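Local coordinates for protein probable thioesterase (Thermus thermophilus, PDB 1Z54) that probably hydrolyses fatty acyl-CoA thioesters, as a hot-dog-fold member of the 4-hydroxybenzoyl-CoA thioesterase family, at residues 27-32 with 91-96; 52-57 with 120-125. All coordinates share one frame; numbering follows the deposited sequence.

Contact 1: 27-32 with 91-96; sequences VYLEAA and YRVERE
Leu29 lies across one face of the Tyr91 ring. Its CD2 does most of the touching and comes to 3.6 Å from Tyr91 CG. The same methyl sits 4.0 Å from the centroid of the Tyr91 ring and 27° off the ring normal, a CH-pi contact. Leu29 CD1 reaches the CD1 side of that ring, while Leu29 CB stands above its centre. Tyr91 CG is anti to its carbonyl carbon (chi1 -39°), which turns the ring across the helix with its face to Leu29. At the ring edge, near its plane, Ala32 CB approaches Tyr91 CD2 at 4.4 Å. This is the hot-dog arrangement: helix 24-39 packs on the antiparallel sheet, and the axis of its segment 27-32 runs at 112° to that of strand 91-95. Further along the strand, Val93 CG2 meets Leu29 CD2 at 4.2 Å. The polar end of Tyr91 is held elsewhere, since its OH hydrogen-bonds to Thr105 on strand 98-111 and to Arg33 of the helix. An alanine in place of Tyr91 would probably leave Leu29 without the ring it rests on and deprive Thr105 and Arg33 of a shared hydroxyl partner. Ala32 also packs on Val75 and Thr77 of strand 72-82.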
# COMPACT_ATOMS: atom_id res chain seq x y z
N VAL A 27 0.01 -5.97 -7.53
CA VAL A 27 -0.70 -4.75 -7.93
C VAL A 27 -0.37 -4.46 -9.40
O VAL A 27 -1.25 -4.06 -10.17
CB VAL A 27 -0.30 -3.56 -7.03
CG1 VAL A 27 -0.86 -2.26 -7.59
CG2 VAL A 27 -0.85 -3.78 -5.61
N TYR A 28 0.89 -4.65 -9.78
CA TYR A 28 1.32 -4.44 -11.16
C TYR A 28 0.56 -5.42 -12.05
O TYR A 28 0.12 -5.07 -13.14
CB TYR A 28 2.81 -4.69 -11.32
CG TYR A 28 3.73 -3.66 -10.70
CD1 TYR A 28 5.12 -3.85 -10.71
CD2 TYR A 28 3.24 -2.48 -10.14
CE1 TYR A 28 5.98 -2.92 -10.18
CE2 TYR A 28 4.11 -1.53 -9.59
CZ TYR A 28 5.49 -1.76 -9.62
OH TYR A 28 6.39 -0.82 -9.14
N LEU A 29 0.41 -6.66 -11.58
CA LEU A 29 -0.32 -7.67 -12.34
C LEU A 29 -1.78 -7.25 -12.52
O LEU A 29 -2.37 -7.44 -13.58
CB LEU A 29 -0.28 -9.04 -11.64
CG LEU A 29 1.09 -9.71 -11.47
CD1 LEU A 29 0.91 -11.16 -11.07
CD2 LEU A 29 1.87 -9.63 -12.79
N GLU A 30 -2.36 -6.70 -11.46
CA GLU A 30 -3.75 -6.25 -11.50
C GLU A 30 -3.91 -5.11 -12.50
O GLU A 30 -4.85 -5.09 -13.28
CB GLU A 30 -4.20 -5.80 -10.10
CG GLU A 30 -5.62 -5.22 -10.04
CD GLU A 30 -6.02 -4.80 -8.62
OE1 GLU A 30 -6.83 -5.52 -7.98
OE2 GLU A 30 -5.52 -3.77 -8.14
N ALA A 31 -2.98 -4.16 -12.47
CA ALA A 31 -3.05 -3.03 -13.40
C ALA A 31 -3.01 -3.54 -14.84
O ALA A 31 -3.79 -3.08 -15.68
CB ALA A 31 -1.88 -2.08 -13.14
N ALA A 32 -2.13 -4.50 -15.11
CA ALA A 32 -1.99 -5.08 -16.45
C ALA A 32 -3.25 -5.84 -16.82
O ALA A 32 -3.73 -5.74 -17.95
CB ALA A 32 -0.78 -6.01 -16.49
N TYR A 91 1.41 -13.74 -16.73
CA TYR A 91 2.13 -12.50 -16.97
C TYR A 91 3.63 -12.61 -16.97
O TYR A 91 4.21 -13.49 -16.34
CB TYR A 91 1.77 -11.46 -15.91
CG TYR A 91 0.33 -11.41 -15.48
CD1 TYR A 91 -0.23 -12.42 -14.69
CD2 TYR A 91 -0.47 -10.31 -15.80
CE1 TYR A 91 -1.54 -12.32 -14.21
CE2 TYR A 91 -1.77 -10.20 -15.33
CZ TYR A 91 -2.30 -11.21 -14.53
OH TYR A 91 -3.59 -11.08 -14.05
N ARG A 92 4.26 -11.66 -17.67
CA ARG A 92 5.71 -11.56 -17.72
C ARG A 92 6.02 -10.10 -17.45
O ARG A 92 5.51 -9.20 -18.14
CB ARG A 92 6.26 -11.96 -19.09
CG ARG A 92 6.25 -13.47 -19.33
CD ARG A 92 6.80 -13.87 -20.69
NE ARG A 92 8.26 -13.92 -20.74
CZ ARG A 92 9.04 -12.87 -20.96
NH1 ARG A 92 8.51 -11.67 -21.16
NH2 ARG A 92 10.36 -13.02 -20.96
N VAL A 93 6.82 -9.85 -16.42
CA VAL A 93 7.19 -8.50 -16.07
C VAL A 93 8.64 -8.32 -16.48
O VAL A 93 9.53 -8.97 -15.94
CB VAL A 93 7.09 -8.23 -14.56
CG1 VAL A 93 7.43 -6.77 -14.29
CG2 VAL A 93 5.69 -8.57 -14.05
N GLU A 94 8.88 -7.44 -17.43
CA GLU A 94 10.25 -7.22 -17.87
C GLU A 94 10.62 -5.76 -18.04
O GLU A 94 9.78 -4.87 -17.90
CB GLU A 94 10.51 -8.01 -19.16
CG GLU A 94 9.50 -7.82 -20.26
CD GLU A 94 9.80 -8.68 -21.47
OE1 GLU A 94 10.89 -8.53 -22.05
OE2 GLU A 94 8.96 -9.51 -21.84
N ARG A 95 11.89 -5.54 -18.32
CA ARG A 95 12.43 -4.20 -18.52
C ARG A 95 13.47 -4.30 -19.63
O ARG A 95 14.54 -4.87 -19.43
CB ARG A 95 13.08 -3.70 -17.23
CG ARG A 95 13.66 -2.30 -17.33
CD ARG A 95 14.48 -2.01 -16.09
NE ARG A 95 15.63 -2.91 -16.00
CZ ARG A 95 15.89 -3.70 -14.96
NH1 ARG A 95 15.09 -3.71 -13.90
NH2 ARG A 95 16.96 -4.49 -14.98
N GLU A 96 13.15 -3.75 -20.79
CA GLU A 96 14.06 -3.78 -21.93
C GLU A 96 14.63 -5.18 -22.19
O GLU A 96 15.84 -5.39 -22.14
CB GLU A 96 15.20 -2.79 -21.70
CG GLU A 96 14.74 -1.43 -21.19
CD GLU A 96 15.87 -0.43 -21.06
OE1 GLU A 96 16.21 0.23 -22.06
OE2 GLU A 96 16.43 -0.31 -19.94

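Contact 2: 52-57 with 120-125; sequences VFFPVV and EDIYRA
This is a small, buried apolar contact between the start of strand 52-63 and the C-terminal helix 120-129. It packs that helix against one end of the hot-dog sheet. One side chain of the helix, Ile122, meets two from the strand side, Val52 and Phe54. The surface buried between the two segments is 104 Å².

Each branch of Ile122 has its own partner. The longer branch ends in CD1, which lies 4.0 Å from Val52 CG1. The short branch, CG2, comes to 3.9 Å from Phe54 CZ. That methyl lies in the plane of the Phe54 ring and meets it at the edge, so this is no stacking over the face. Ile122 CG1 is anti to the carbonyl carbon (chi1 -65°) and CG2 is anti to the backbone N. This staggering sends the two branches to different residues of segment 52-57. In both pairs the side chains run past each other in opposite directions. The backbones stay well apart: Val52 CA and Ile122 CA, the nearest pair, are 9.8 Å from each other. Side chains alone therefore bridge the gap. Close to the beginning of the helix, Asp121 OD2 takes a weak hydrogen bond from the N of Ile122, and Asp121 OD1 forms a salt bridge with Arg50, just before the strand.

Helix 44-48 adds Val47, which touches both Val52 and Ile122. Strand 98-111 supplies Cys109 against Val52. From helix 24-39, Leu37 packs on Phe54, and Leu42, in the loop that follows, reaches Ile122.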
# COMPACT_ATOMS: atom_id res chain seq x y z
N VAL A 52 -20.79 -7.86 -11.68
CA VAL A 52 -19.98 -8.99 -12.14
C VAL A 52 -18.55 -8.79 -11.64
O VAL A 52 -17.98 -7.72 -11.80
CB VAL A 52 -19.97 -9.07 -13.68
CG1 VAL A 52 -19.26 -10.34 -14.13
CG2 VAL A 52 -21.41 -9.05 -14.21
N PHE A 53 -17.97 -9.83 -11.04
CA PHE A 53 -16.62 -9.72 -10.50
C PHE A 53 -15.71 -10.87 -10.89
O PHE A 53 -16.17 -11.98 -11.15
CB PHE A 53 -16.69 -9.64 -8.97
CG PHE A 53 -17.71 -8.67 -8.45
CD1 PHE A 53 -17.42 -7.32 -8.32
CD2 PHE A 53 -19.00 -9.11 -8.13
CE1 PHE A 53 -18.38 -6.41 -7.87
CE2 PHE A 53 -19.97 -8.22 -7.69
CZ PHE A 53 -19.66 -6.86 -7.56
N PHE A 54 -14.41 -10.59 -10.92
CA PHE A 54 -13.40 -11.60 -11.24
C PHE A 54 -12.45 -11.67 -10.06
O PHE A 54 -11.28 -11.32 -10.18
CB PHE A 54 -12.62 -11.20 -12.49
CG PHE A 54 -13.42 -11.25 -13.76
CD1 PHE A 54 -13.17 -10.35 -14.78
CD2 PHE A 54 -14.41 -12.21 -13.93
CE1 PHE A 54 -13.90 -10.40 -15.96
CE2 PHE A 54 -15.15 -12.26 -15.10
CZ PHE A 54 -14.90 -11.35 -16.12
N PRO A 55 -12.94 -12.11 -8.90
CA PRO A 55 -12.05 -12.20 -7.73
C PRO A 55 -10.91 -13.20 -7.94
O PRO A 55 -11.05 -14.19 -8.67
CB PRO A 55 -13.00 -12.61 -6.61
CG PRO A 55 -14.02 -13.44 -7.33
CD PRO A 55 -14.29 -12.61 -8.57
N VAL A 56 -9.78 -12.91 -7.30
CA VAL A 56 -8.58 -13.73 -7.37
C VAL A 56 -8.71 -14.92 -6.42
O VAL A 56 -8.96 -14.73 -5.23
CB VAL A 56 -7.33 -12.92 -6.96
CG1 VAL A 56 -6.09 -13.82 -6.95
CG2 VAL A 56 -7.14 -11.74 -7.92
N VAL A 57 -8.55 -16.13 -6.94
CA VAL A 57 -8.62 -17.31 -6.08
C VAL A 57 -7.23 -17.88 -5.87
O VAL A 57 -7.00 -18.63 -4.93
CB VAL A 57 -9.56 -18.39 -6.64
CG1 VAL A 57 -10.98 -17.89 -6.61
CG2 VAL A 57 -9.15 -18.76 -8.06
N GLU A 120 -22.79 -14.44 -20.73
CA GLU A 120 -22.58 -14.64 -22.16
C GLU A 120 -21.80 -13.59 -22.93
O GLU A 120 -20.81 -13.91 -23.58
CB GLU A 120 -23.93 -14.85 -22.85
CG GLU A 120 -24.65 -16.11 -22.41
CD GLU A 120 -23.77 -17.34 -22.54
OE1 GLU A 120 -23.09 -17.48 -23.59
OE2 GLU A 120 -23.76 -18.16 -21.60
N ASP A 121 -22.23 -12.33 -22.87
CA ASP A 121 -21.54 -11.28 -23.61
C ASP A 121 -20.07 -11.14 -23.21
O ASP A 121 -19.23 -10.82 -24.06
CB ASP A 121 -22.25 -9.94 -23.44
CG ASP A 121 -22.16 -9.39 -22.03
OD1 ASP A 121 -22.27 -8.16 -21.87
OD2 ASP A 121 -22.01 -10.19 -21.08
N ILE A 122 -19.75 -11.36 -21.94
CA ILE A 122 -18.37 -11.25 -21.49
C ILE A 122 -17.59 -12.50 -21.90
O ILE A 122 -16.41 -12.43 -22.27
CB ILE A 122 -18.30 -11.09 -19.96
CG1 ILE A 122 -18.94 -9.76 -19.55
CG2 ILE A 122 -16.85 -11.17 -19.49
CD1 ILE A 122 -19.04 -9.55 -18.03
N TYR A 123 -18.26 -13.65 -21.81
CA TYR A 123 -17.64 -14.91 -22.18
C TYR A 123 -17.27 -14.87 -23.66
O TYR A 123 -16.15 -15.20 -24.04
CB TYR A 123 -18.62 -16.07 -21.93
CG TYR A 123 -18.06 -17.42 -22.34
CD1 TYR A 123 -17.10 -18.07 -21.56
CD2 TYR A 123 -18.45 -18.02 -23.54
CE1 TYR A 123 -16.54 -19.28 -21.97
CE2 TYR A 123 -17.90 -19.23 -23.95
CZ TYR A 123 -16.95 -19.85 -23.16
OH TYR A 123 -16.39 -21.04 -23.58
N ARG A 124 -18.22 -14.44 -24.47
CA ARG A 124 -18.04 -14.34 -25.91
C ARG A 124 -16.82 -13.48 -26.28
O ARG A 124 -15.98 -13.89 -27.09
CB ARG A 124 -19.31 -13.75 -26.52
CG ARG A 124 -19.38 -13.71 -28.02
CD ARG A 124 -20.80 -13.39 -28.44
NE ARG A 124 -21.27 -12.14 -27.84
CZ ARG A 124 -22.55 -11.81 -27.70
NH1 ARG A 124 -22.88 -10.65 -27.14
NH2 ARG A 124 -23.51 -12.64 -28.11
N ALA A 125 -16.71 -12.30 -25.67
CA ALA A 125 -15.59 -11.40 -25.95
C ALA A 125 -14.24 -11.98 -25.50
O ALA A 125 -13.24 -11.87 -26.22
CB ALA A 125 -15.84 -10.05 -25.28

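Contacts 1 and 2 bear on the same antiparallel sheet, with their centres about 21 Å apart. Their nearest atoms are about 6 Å from each other, so they do not touch directly. The centre of contact 1 is about 7 Å from the centre of the chain, that of contact 2 about 13 Å. Helix 24-39 connects them: it carries 27-32, and further along its Leu37 packs on Phe54 of contact 2. Their segments alternate along the chain. Both also reach the third subunit, through Val27 and Glu30 in contact 1 and Phe53, Pro55, Val56 and Val57 in contact 2. Glu30 OE1 and Phe54 O each hydrogen-bond to a glycerol, probably from the crystallisation liquor.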